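Local coordinates for phosphoacetylglucosamine mutase (Aspergillus lentulus, PDB 5O9X), which catalyses the interconversion of N-acetylglucosamine 6-phosphate and N-acetylglucosamine 1-phosphate, a step on the route to UDP-N-acetylglucosamine, at residues A[305-310]-A[377-381]; A[332-338]-A[354-360]; A[341-347]-A[452-458]. The protein carries 1 engineered substitution. All blocks are in the same frame, centred on the assembly; numbering follows the deposited sequence.

Interaction 1: residues A[305-310]-A[377-381]; sequences DGDRIA and VYFEA. With G16 (1,6-di-O-phosphono-alpha-D-glucopyranose), chain B.
F379 and G306 meet where a helix start packs against the end of a strand, an example of the alpha/beta layering of the phosphohexomutase fold. Helix 306-310 runs nearly antiparallel to strand 377-379, and the F379 side chain lies between them. Its chi1 of -79° sets CG anti to the carbonyl carbon, turning the ring under I309 and A310. CB lies 3.2 Å from G306 O, a carbonyl bonded to A310 N, and CG stays close to the same oxygen. CD2 rests 3.7 Å from A310 CB, whereas CE1 and CZ lie beneath I309. The I309 methyl CG2 makes an off-centre CH-pi contact, 4.0 Å from the centroid of the F379 ring, the two side chains crossing at about a right angle.

Past the strand end, G306 N gives its hydrogen to A381 O at 2.9 Å. D305 is the N-cap, accepting weak bonds from D307 N and R308 N, while its OD2 forms a salt bridge with K263. A water donates to both D307 OD1 and F379 O; the same D307 oxygen accepts from Q336 NE2. In the sugar-binding loop, E380 leaves the backbone away from the helix, and its extended chain brings the carboxylate to neighbouring hydroxyls of the bound glucose 1,6-bisphosphate: OE1 accepts from ligand O3 at 2.5 Å, and OE2, also bonded by G362 N, from ligand O4 at 2.8 Å.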
loop_
_atom_site.group_PDB
_atom_site.type_symbol
_atom_site.label_atom_id
_atom_site.label_comp_id
_atom_site.label_asym_id
_atom_site.label_seq_id
_atom_site.Cartn_x
_atom_site.Cartn_y
_atom_site.Cartn_z
ATOM N N ASP A 305 -9.300 11.112 -3.523
ATOM C CA ASP A 305 -8.262 10.314 -2.799
ATOM C C ASP A 305 -8.625 8.826 -2.683
ATOM O O ASP A 305 -9.548 8.375 -3.367
ATOM C CB ASP A 305 -7.989 10.938 -1.404
ATOM C CG ASP A 305 -9.212 10.796 -0.415
ATOM O OD1 ASP A 305 -10.220 10.065 -0.672
ATOM O OD2 ASP A 305 -9.140 11.401 0.685
ATOM N N GLY A 306 -7.931 8.067 -1.804
ATOM C CA GLY A 306 -8.224 6.607 -1.703
ATOM C C GLY A 306 -9.658 6.214 -1.438
ATOM O O GLY A 306 -10.167 5.197 -1.975
ATOM N N ASP A 307 -10.340 6.983 -0.578
ATOM C CA ASP A 307 -11.758 6.662 -0.319
ATOM C C ASP A 307 -12.665 6.959 -1.468
ATOM O O ASP A 307 -13.704 6.314 -1.637
ATOM C CB ASP A 307 -12.206 7.385 0.925
ATOM C CG ASP A 307 -11.447 6.867 2.118
ATOM O OD1 ASP A 307 -11.645 5.679 2.506
ATOM O OD2 ASP A 307 -10.578 7.607 2.639
ATOM N N ARG A 308 -12.293 7.932 -2.287
ATOM C CA ARG A 308 -13.011 8.140 -3.563
ATOM C C ARG A 308 -12.858 6.964 -4.506
ATOM O O ARG A 308 -13.827 6.648 -5.193
ATOM C CB ARG A 308 -12.517 9.375 -4.380
ATOM C CG ARG A 308 -12.809 10.630 -3.630
ATOM C CD ARG A 308 -14.285 10.993 -3.930
ATOM N NE ARG A 308 -14.531 12.223 -3.226
ATOM C CZ ARG A 308 -15.579 13.015 -3.338
ATOM N NH1 ARG A 308 -16.623 12.647 -4.104
ATOM N NH2 ARG A 308 -15.599 14.152 -2.624
ATOM N N ILE A 309 -11.668 6.364 -4.540
ATOM C CA ILE A 309 -11.460 5.142 -5.354
ATOM C C ILE A 309 -12.281 3.981 -4.769
ATOM O O ILE A 309 -12.958 3.269 -5.509
ATOM C CB ILE A 309 -9.930 4.764 -5.476
ATOM C CG1 ILE A 309 -9.181 5.984 -6.117
ATOM C CG2 ILE A 309 -9.774 3.523 -6.386
ATOM C CD1 ILE A 309 -7.658 5.857 -6.152
ATOM N N ALA A 310 -12.202 3.785 -3.448
ATOM C CA ALA A 310 -12.956 2.687 -2.793
ATOM C C ALA A 310 -14.461 2.831 -3.160
ATOM O O ALA A 310 -15.154 1.846 -3.518
ATOM C CB ALA A 310 -12.765 2.795 -1.295
ATOM N N VAL A 377 -13.852 -4.260 -0.292
ATOM C CA VAL A 377 -13.181 -3.143 -0.976
ATOM C C VAL A 377 -12.380 -2.485 0.158
ATOM O O VAL A 377 -12.961 -2.111 1.190
ATOM C CB VAL A 377 -14.178 -2.156 -1.546
ATOM C CG1 VAL A 377 -13.445 -0.923 -2.155
ATOM C CG2 VAL A 377 -15.008 -2.852 -2.622
ATOM N N TYR A 378 -11.056 -2.355 0.009
ATOM C CA TYR A 378 -10.334 -1.623 1.062
ATOM C C TYR A 378 -9.271 -0.645 0.557
ATOM O O TYR A 378 -8.382 -1.031 -0.176
ATOM C CB TYR A 378 -9.750 -2.584 2.091
ATOM C CG TYR A 378 -8.786 -3.633 1.582
ATOM C CD1 TYR A 378 -7.365 -3.491 1.722
ATOM C CD2 TYR A 378 -9.288 -4.783 1.007
ATOM C CE1 TYR A 378 -6.514 -4.524 1.249
ATOM C CE2 TYR A 378 -8.457 -5.783 0.525
ATOM C CZ TYR A 378 -7.111 -5.672 0.696
ATOM O OH TYR A 378 -6.430 -6.750 0.204
ATOM N N PHE A 379 -9.433 0.624 0.902
ATOM C CA PHE A 379 -8.449 1.688 0.580
ATOM C C PHE A 379 -8.110 2.504 1.827
ATOM O O PHE A 379 -9.015 2.709 2.629
ATOM C CB PHE A 379 -8.966 2.589 -0.572
ATOM C CG PHE A 379 -8.796 1.973 -1.938
ATOM C CD1 PHE A 379 -7.761 2.365 -2.755
ATOM C CD2 PHE A 379 -9.691 0.961 -2.383
ATOM C CE1 PHE A 379 -7.565 1.787 -4.016
ATOM C CE2 PHE A 379 -9.514 0.347 -3.636
ATOM C CZ PHE A 379 -8.446 0.807 -4.447
ATOM N N GLU A 380 -6.880 3.028 1.945
ATOM C CA GLU A 380 -6.592 4.067 2.877
ATOM C C GLU A 380 -6.726 5.342 2.105
ATOM O O GLU A 380 -6.548 5.308 0.861
ATOM C CB GLU A 380 -5.151 3.891 3.426
ATOM C CG GLU A 380 -5.099 2.608 4.272
ATOM C CD GLU A 380 -3.716 2.392 4.857
ATOM O OE1 GLU A 380 -2.813 1.928 4.126
ATOM O OE2 GLU A 380 -3.535 2.690 6.027
ATOM N N ALA A 381 -7.059 6.447 2.793
ATOM C CA ALA A 381 -7.208 7.749 2.136
ATOM C C ALA A 381 -5.976 8.114 1.314
ATOM O O ALA A 381 -6.095 8.836 0.320
ATOM C CB ALA A 381 -7.536 8.853 3.236
HETATM C C1 G16 B . 2.828 2.644 4.759
HETATM C C2 G16 B . 1.749 1.581 4.948
HETATM C C3 G16 B . 0.334 2.239 4.887
HETATM C C4 G16 B . 0.135 3.377 5.873
HETATM C C5 G16 B . 1.234 4.404 5.630
HETATM C C6 G16 B . 1.363 5.458 6.705
HETATM O O1 G16 B . 2.685 3.222 3.457
HETATM O O2 G16 B . 1.841 0.471 4.002
HETATM O O3 G16 B . -0.582 1.225 5.011
HETATM O O4 G16 B . -1.166 4.101 5.749
HETATM O O5 G16 B . 2.550 3.808 5.718
HETATM O O6 G16 B . 1.656 4.741 7.988
HETATM P P G16 B . 1.959 5.623 9.316
HETATM O O1P G16 B . 0.825 6.659 9.490
HETATM O O2P G16 B . 3.287 6.383 9.085
HETATM O O3P G16 B . 2.162 4.652 10.499
HETATM P "P'" G16 B . 3.872 3.176 2.329
HETATM O O1X G16 B . 4.614 1.820 2.478
HETATM O O2X G16 B . 4.904 4.285 2.710
HETATM O O3X G16 B . 3.275 3.536 1.012
HETATM O O HOH W 1 -10.171 4.586 4.253
#

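Interaction 2: residues A[332-338]-A[354-360]; sequences IGVVQTA and LPSVCTN
Q336 and V357 make the shortest of four backbone hydrogen bonds that zip the strands together: Q336 N meets V357 O at 2.8 Å. Back along the strand, V334 uses both of its polar backbone atoms, its N reaching P355 O at 3.0 Å and its O taking the hydrogen of V357 N. T359 N closes the series on Q336 O at 2.9 Å. This alternation, in which a residue bonds to the two flanking its partner, is the signature of parallel pairing. Beyond the bond from T359 N to Q336 O a water continues the link, accepting from A338 N and donating to T359 O at 2.7 Å.

Packing across the pair is partly diagonal. V335 CG1 stands anti to the backbone N (chi1 180°) and touches T359 CG2 at 3.6 Å, two residues beyond its bridge partner V357. On the V334 and Q336 face, C358 SG is likewise anti to its N (chi1 -175°), which carries the sulfur forward to 3.5 Å from A338 N. At the opposite end L354 CD1 lies 3.7 Å from I332 CG2 and also borders V334.

The strands are joined through helix 342-350 in a beta-alpha-beta crossover, and that helix covers V334, Q336 and S356; helix 363-370 lies against T337 and T359, and strand 375-379 pairs with the far edge of 332-337, leaving 356-359 outermost in the sheet.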
loop_
_atom_site.group_PDB
_atom_site.type_symbol
_atom_site.label_atom_id
_atom_site.label_comp_id
_atom_site.label_asym_id
_atom_site.label_seq_id
_atom_site.Cartn_x
_atom_site.Cartn_y
_atom_site.Cartn_z
ATOM N N ILE A 332 -21.074 -6.835 -0.618
ATOM C CA ILE A 332 -19.897 -5.973 -0.602
ATOM C C ILE A 332 -19.756 -5.304 0.773
ATOM O O ILE A 332 -20.725 -4.807 1.333
ATOM C CB ILE A 332 -20.025 -4.875 -1.707
ATOM C CG1 ILE A 332 -20.227 -5.522 -3.073
ATOM C CG2 ILE A 332 -18.804 -3.934 -1.739
ATOM C CD1 ILE A 332 -20.754 -4.518 -4.074
ATOM N N GLY A 333 -18.539 -5.194 1.252
ATOM C CA GLY A 333 -18.298 -4.358 2.405
ATOM C C GLY A 333 -17.094 -3.459 2.087
ATOM O O GLY A 333 -16.208 -3.825 1.275
ATOM N N VAL A 334 -17.056 -2.284 2.756
ATOM C CA VAL A 334 -15.916 -1.355 2.591
ATOM C C VAL A 334 -15.106 -1.200 3.897
ATOM O O VAL A 334 -15.657 -0.806 4.952
ATOM C CB VAL A 334 -16.378 0.010 2.091
ATOM C CG1 VAL A 334 -15.141 0.952 1.807
ATOM C CG2 VAL A 334 -17.316 -0.152 0.836
ATOM N N VAL A 335 -13.800 -1.449 3.819
ATOM C CA VAL A 335 -12.928 -1.296 4.986
ATOM C C VAL A 335 -12.227 0.043 4.843
ATOM O O VAL A 335 -11.720 0.349 3.751
ATOM C CB VAL A 335 -11.906 -2.439 5.022
ATOM C CG1 VAL A 335 -10.977 -2.304 6.229
ATOM C CG2 VAL A 335 -12.710 -3.773 5.175
ATOM N N GLN A 336 -12.215 0.817 5.944
ATOM C CA GLN A 336 -11.622 2.135 5.981
ATOM C C GLN A 336 -10.649 2.205 7.159
ATOM O O GLN A 336 -10.593 1.264 7.998
ATOM C CB GLN A 336 -12.699 3.252 6.091
ATOM C CG GLN A 336 -13.733 3.249 4.904
ATOM C CD GLN A 336 -14.539 4.507 4.972
ATOM O OE1 GLN A 336 -15.286 4.736 5.925
ATOM N NE2 GLN A 336 -14.392 5.356 4.000
ATOM N N THR A 337 -9.907 3.312 7.243
ATOM C CA THR A 337 -9.267 3.680 8.522
ATOM C C THR A 337 -9.825 5.032 8.992
ATOM O O THR A 337 -10.614 5.678 8.283
ATOM C CB THR A 337 -7.725 3.676 8.467
ATOM O OG1 THR A 337 -7.228 4.816 7.691
ATOM C CG2 THR A 337 -7.251 2.393 7.700
ATOM N N ALA A 338 -9.323 5.501 10.131
ATOM C CA ALA A 338 -9.818 6.724 10.764
ATOM C C ALA A 338 -9.416 7.950 9.925
ATOM O O ALA A 338 -10.058 8.983 10.070
ATOM C CB ALA A 338 -9.274 6.793 12.211
ATOM N N LEU A 354 -24.027 0.080 2.277
ATOM C CA LEU A 354 -23.125 -1.074 2.502
ATOM C C LEU A 354 -22.554 -0.983 3.894
ATOM O O LEU A 354 -22.445 0.126 4.421
ATOM C CB LEU A 354 -21.941 -1.136 1.472
ATOM C CG LEU A 354 -22.266 -1.145 -0.044
ATOM C CD1 LEU A 354 -20.949 -1.030 -0.825
ATOM C CD2 LEU A 354 -22.997 -2.475 -0.408
ATOM N N PRO A 355 -22.160 -2.132 4.456
ATOM C CA PRO A 355 -21.462 -2.029 5.726
ATOM C C PRO A 355 -20.053 -1.420 5.483
ATOM O O PRO A 355 -19.489 -1.611 4.391
ATOM C CB PRO A 355 -21.360 -3.491 6.179
ATOM C CG PRO A 355 -21.399 -4.302 4.879
ATOM C CD PRO A 355 -22.482 -3.544 4.113
ATOM N N SER A 356 -19.557 -0.655 6.463
ATOM C CA SER A 356 -18.130 -0.290 6.547
ATOM C C SER A 356 -17.513 -0.710 7.887
ATOM O O SER A 356 -18.213 -0.894 8.901
ATOM C CB SER A 356 -17.935 1.215 6.295
ATOM O OG SER A 356 -18.547 1.956 7.314
ATOM N N VAL A 357 -16.204 -0.932 7.899
ATOM C CA VAL A 357 -15.502 -1.375 9.103
ATOM C C VAL A 357 -14.290 -0.424 9.159
ATOM O O VAL A 357 -13.727 -0.112 8.113
ATOM C CB VAL A 357 -15.026 -2.837 8.929
ATOM C CG1 VAL A 357 -14.214 -3.310 10.158
ATOM C CG2 VAL A 357 -16.269 -3.720 8.741
ATOM N N CYS A 358 -13.910 0.042 10.359
ATOM C CA CYS A 358 -12.735 0.898 10.475
ATOM C C CYS A 358 -11.679 0.075 11.153
ATOM O O CYS A 358 -11.945 -0.559 12.187
ATOM C CB CYS A 358 -13.124 2.165 11.316
ATOM S SG CYS A 358 -11.765 3.364 11.385
ATOM N N THR A 359 -10.475 0.014 10.598
ATOM C CA THR A 359 -9.378 -0.753 11.176
ATOM C C THR A 359 -8.188 0.159 11.477
ATOM O O THR A 359 -8.191 1.346 11.097
ATOM C CB THR A 359 -8.845 -1.911 10.269
ATOM O OG1 THR A 359 -8.114 -1.355 9.164
ATOM C CG2 THR A 359 -10.001 -2.798 9.709
ATOM N N ASN A 360 -7.183 -0.395 12.136
ATOM C CA ASN A 360 -5.890 0.327 12.306
ATOM C C ASN A 360 -5.261 0.680 10.948
ATOM O O ASN A 360 -5.524 -0.000 9.953
ATOM C CB ASN A 360 -4.855 -0.558 13.057
ATOM C CG ASN A 360 -5.174 -0.721 14.543
ATOM O OD1 ASN A 360 -6.203 -0.259 15.045
ATOM N ND2 ASN A 360 -4.289 -1.413 15.240
HETATM O O HOH W 2 -7.545 3.844 11.989
#

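Interaction 3: residues A[341-347]-A[452-458]; sequences NGSSTEY and TYTDLPS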
loop_
_atom_site.group_PDB
_atom_site.type_symbol
_atom_site.label_atom_id
_atom_site.label_comp_id
_atom_site.label_asym_id
_atom_site.label_seq_id
_atom_site.Cartn_x
_atom_site.Cartn_y
_atom_site.Cartn_z
ATOM N N ASN A 341 -12.186 10.478 5.136
ATOM C CA ASN A 341 -13.054 11.645 5.355
ATOM C C ASN A 341 -14.454 11.183 5.815
ATOM O O ASN A 341 -15.018 10.217 5.272
ATOM C CB ASN A 341 -13.203 12.396 4.034
ATOM C CG ASN A 341 -13.738 13.769 4.245
ATOM O OD1 ASN A 341 -14.961 13.941 4.374
ATOM N ND2 ASN A 341 -12.848 14.740 4.339
ATOM N N GLY A 342 -15.002 11.856 6.840
ATOM C CA GLY A 342 -16.330 11.442 7.383
ATOM C C GLY A 342 -17.380 11.438 6.308
ATOM O O GLY A 342 -18.303 10.696 6.428
ATOM N N SER A 343 -17.287 12.302 5.305
ATOM C CA SER A 343 -18.283 12.284 4.236
ATOM C C SER A 343 -18.275 10.973 3.412
ATOM O O SER A 343 -19.370 10.549 2.897
ATOM C CB SER A 343 -18.112 13.449 3.285
ATOM O OG SER A 343 -18.412 14.664 3.967
ATOM N N SER A 344 -17.109 10.324 3.294
ATOM C CA SER A 344 -17.005 9.081 2.513
ATOM C C SER A 344 -17.679 7.958 3.303
ATOM O O SER A 344 -18.403 7.144 2.725
ATOM C CB SER A 344 -15.510 8.710 2.197
ATOM O OG SER A 344 -14.812 8.334 3.376
ATOM N N THR A 345 -17.498 7.958 4.628
ATOM C CA THR A 345 -18.169 6.986 5.485
ATOM C C THR A 345 -19.719 7.109 5.389
ATOM O O THR A 345 -20.418 6.102 5.335
ATOM C CB THR A 345 -17.658 7.131 6.935
ATOM O OG1 THR A 345 -16.177 7.124 6.949
ATOM C CG2 THR A 345 -18.234 6.004 7.891
ATOM N N GLU A 346 -20.195 8.341 5.431
ATOM C CA GLU A 346 -21.588 8.675 5.380
ATOM C C GLU A 346 -22.179 8.220 4.019
ATOM O O GLU A 346 -23.274 7.664 3.964
ATOM C CB GLU A 346 -21.715 10.209 5.566
ATOM C CG GLU A 346 -23.170 10.704 5.375
ATOM C CD GLU A 346 -23.349 12.237 5.448
ATOM O OE1 GLU A 346 -22.649 13.072 4.716
ATOM O OE2 GLU A 346 -24.235 12.602 6.269
ATOM N N TYR A 347 -21.441 8.479 2.935
ATOM C CA TYR A 347 -21.811 8.039 1.580
ATOM C C TYR A 347 -21.946 6.545 1.518
ATOM O O TYR A 347 -22.918 6.025 0.933
ATOM C CB TYR A 347 -20.818 8.573 0.549
ATOM C CG TYR A 347 -21.086 8.158 -0.925
ATOM C CD1 TYR A 347 -22.043 8.836 -1.721
ATOM C CD2 TYR A 347 -20.355 7.143 -1.527
ATOM C CE1 TYR A 347 -22.290 8.456 -3.059
ATOM C CE2 TYR A 347 -20.541 6.806 -2.892
ATOM C CZ TYR A 347 -21.536 7.453 -3.613
ATOM O OH TYR A 347 -21.718 7.076 -4.934
ATOM N N THR A 452 -20.306 12.762 -6.344
ATOM C CA THR A 452 -20.860 11.692 -5.524
ATOM C C THR A 452 -21.124 12.102 -4.061
ATOM O O THR A 452 -22.155 11.748 -3.487
ATOM C CB THR A 452 -20.012 10.399 -5.542
ATOM O OG1 THR A 452 -18.626 10.676 -5.185
ATOM C CG2 THR A 452 -19.983 9.757 -6.979
ATOM N N TYR A 453 -20.151 12.778 -3.435
ATOM C CA TYR A 453 -20.308 13.299 -2.077
ATOM C C TYR A 453 -19.295 14.452 -1.938
ATOM O O TYR A 453 -18.379 14.588 -2.750
ATOM C CB TYR A 453 -20.137 12.206 -1.017
ATOM C CG TYR A 453 -18.721 11.566 -0.985
ATOM C CD1 TYR A 453 -17.639 12.196 -0.293
ATOM C CD2 TYR A 453 -18.478 10.329 -1.653
ATOM C CE1 TYR A 453 -16.335 11.597 -0.258
ATOM C CE2 TYR A 453 -17.207 9.725 -1.625
ATOM C CZ TYR A 453 -16.170 10.336 -0.914
ATOM O OH TYR A 453 -14.999 9.683 -0.925
ATOM N N THR A 454 -19.482 15.321 -0.954
ATOM C CA THR A 454 -18.526 16.410 -0.731
ATOM C C THR A 454 -17.715 16.133 0.519
ATOM O O THR A 454 -18.293 15.968 1.615
ATOM C CB THR A 454 -19.252 17.762 -0.662
ATOM O OG1 THR A 454 -19.970 17.980 -1.904
ATOM C CG2 THR A 454 -18.252 18.947 -0.496
ATOM N N ASP A 455 -16.387 16.087 0.360
ATOM C CA ASP A 455 -15.507 15.869 1.517
ATOM C C ASP A 455 -15.677 16.989 2.549
ATOM O O ASP A 455 -15.794 18.144 2.202
ATOM C CB ASP A 455 -14.019 15.886 1.019
ATOM C CG ASP A 455 -13.605 14.550 0.373
ATOM O OD1 ASP A 455 -13.869 13.507 0.989
ATOM O OD2 ASP A 455 -12.995 14.527 -0.736
ATOM N N LEU A 456 -15.721 16.639 3.808
ATOM C CA LEU A 456 -15.510 17.671 4.874
ATOM C C LEU A 456 -14.107 18.264 4.734
ATOM O O LEU A 456 -13.159 17.527 4.515
ATOM C CB LEU A 456 -15.620 17.007 6.259
ATOM C CG LEU A 456 -17.025 16.451 6.542
ATOM C CD1 LEU A 456 -16.983 15.677 7.877
ATOM C CD2 LEU A 456 -18.058 17.566 6.648
ATOM N N PRO A 457 -13.961 19.601 4.836
ATOM C CA PRO A 457 -12.618 20.203 4.892
ATOM C C PRO A 457 -11.803 19.457 5.932
ATOM O O PRO A 457 -12.320 19.170 7.027
ATOM C CB PRO A 457 -12.911 21.654 5.334
ATOM C CG PRO A 457 -14.234 21.943 4.543
ATOM C CD PRO A 457 -15.028 20.635 4.771
ATOM N N SER A 458 -10.574 19.088 5.571
ATOM C CA SER A 458 -9.725 18.339 6.514
ATOM C C SER A 458 -8.289 18.804 6.456
ATOM O O SER A 458 -7.875 19.581 5.545
ATOM C CB SER A 458 -9.808 16.839 6.196
ATOM O OG SER A 458 -9.165 16.561 4.956
HETATM O O HOH W 3 -10.186 14.200 4.138
#
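Just after its N-cap N341, the first turn of helix 342-350 lies along the irregular chain 452-458, with the CA atoms of S343 and D455 5.3 Å apart. N341 OD1 accepts from S343 N as the helix N-cap and from L456 N at 2.9 Å, while ND2 returns a bond to L456 O at 2.8 Å, in the amide plane and on a carbonyl lone pair. A water joins the same ND2 to S458 OG, which also bonds Q266 NE2. Next along the helix, S343 OG donates to T454 O at 2.7 Å.

Y453 and Y347 supply the aromatic half. S344 CA sits over one face, 4.0 Å from the centroid of the Y453 ring, with S344 CB near the hydroxyl. Chi1 of Y347 (179°) holds its CG anti to the backbone N, and Y453 CD2 lies over one face of the Y347 ring, offset toward the rim, 3.5 Å from that CG, with the planes 42° apart. R308 adds a cation-pi contact to Y453 and hydrogen-bonds its carbonyl.

Bonds at both ends should fix the amide's flip, so a single asparagine both caps the helix and satisfies the N and O of L456 in an irregular chain.

In the fold
Interaction 2 builds the sheet edge, interaction 1 lays a helix on an inner strand of that sheet, and interaction 3 ties the crossover helix to the chain leading into strand 458-463. Interaction 1 is wholly buried, with F379 packing beside a backbone bond, a bridging water and a ligand-facing glutamate; the other two are partly exposed. Backbone bonding dominates interaction 2, whereas side chain to backbone bonds and tyrosines dominate interaction 3. Strand 332-337 pairs with 375-379, V335 N meeting V377 O, so interactions 1 and 2 share a sheet. Q336 reaches D307, S344 and T345, linking all three, and R308 carries interaction 1 across to the chain of interaction 3.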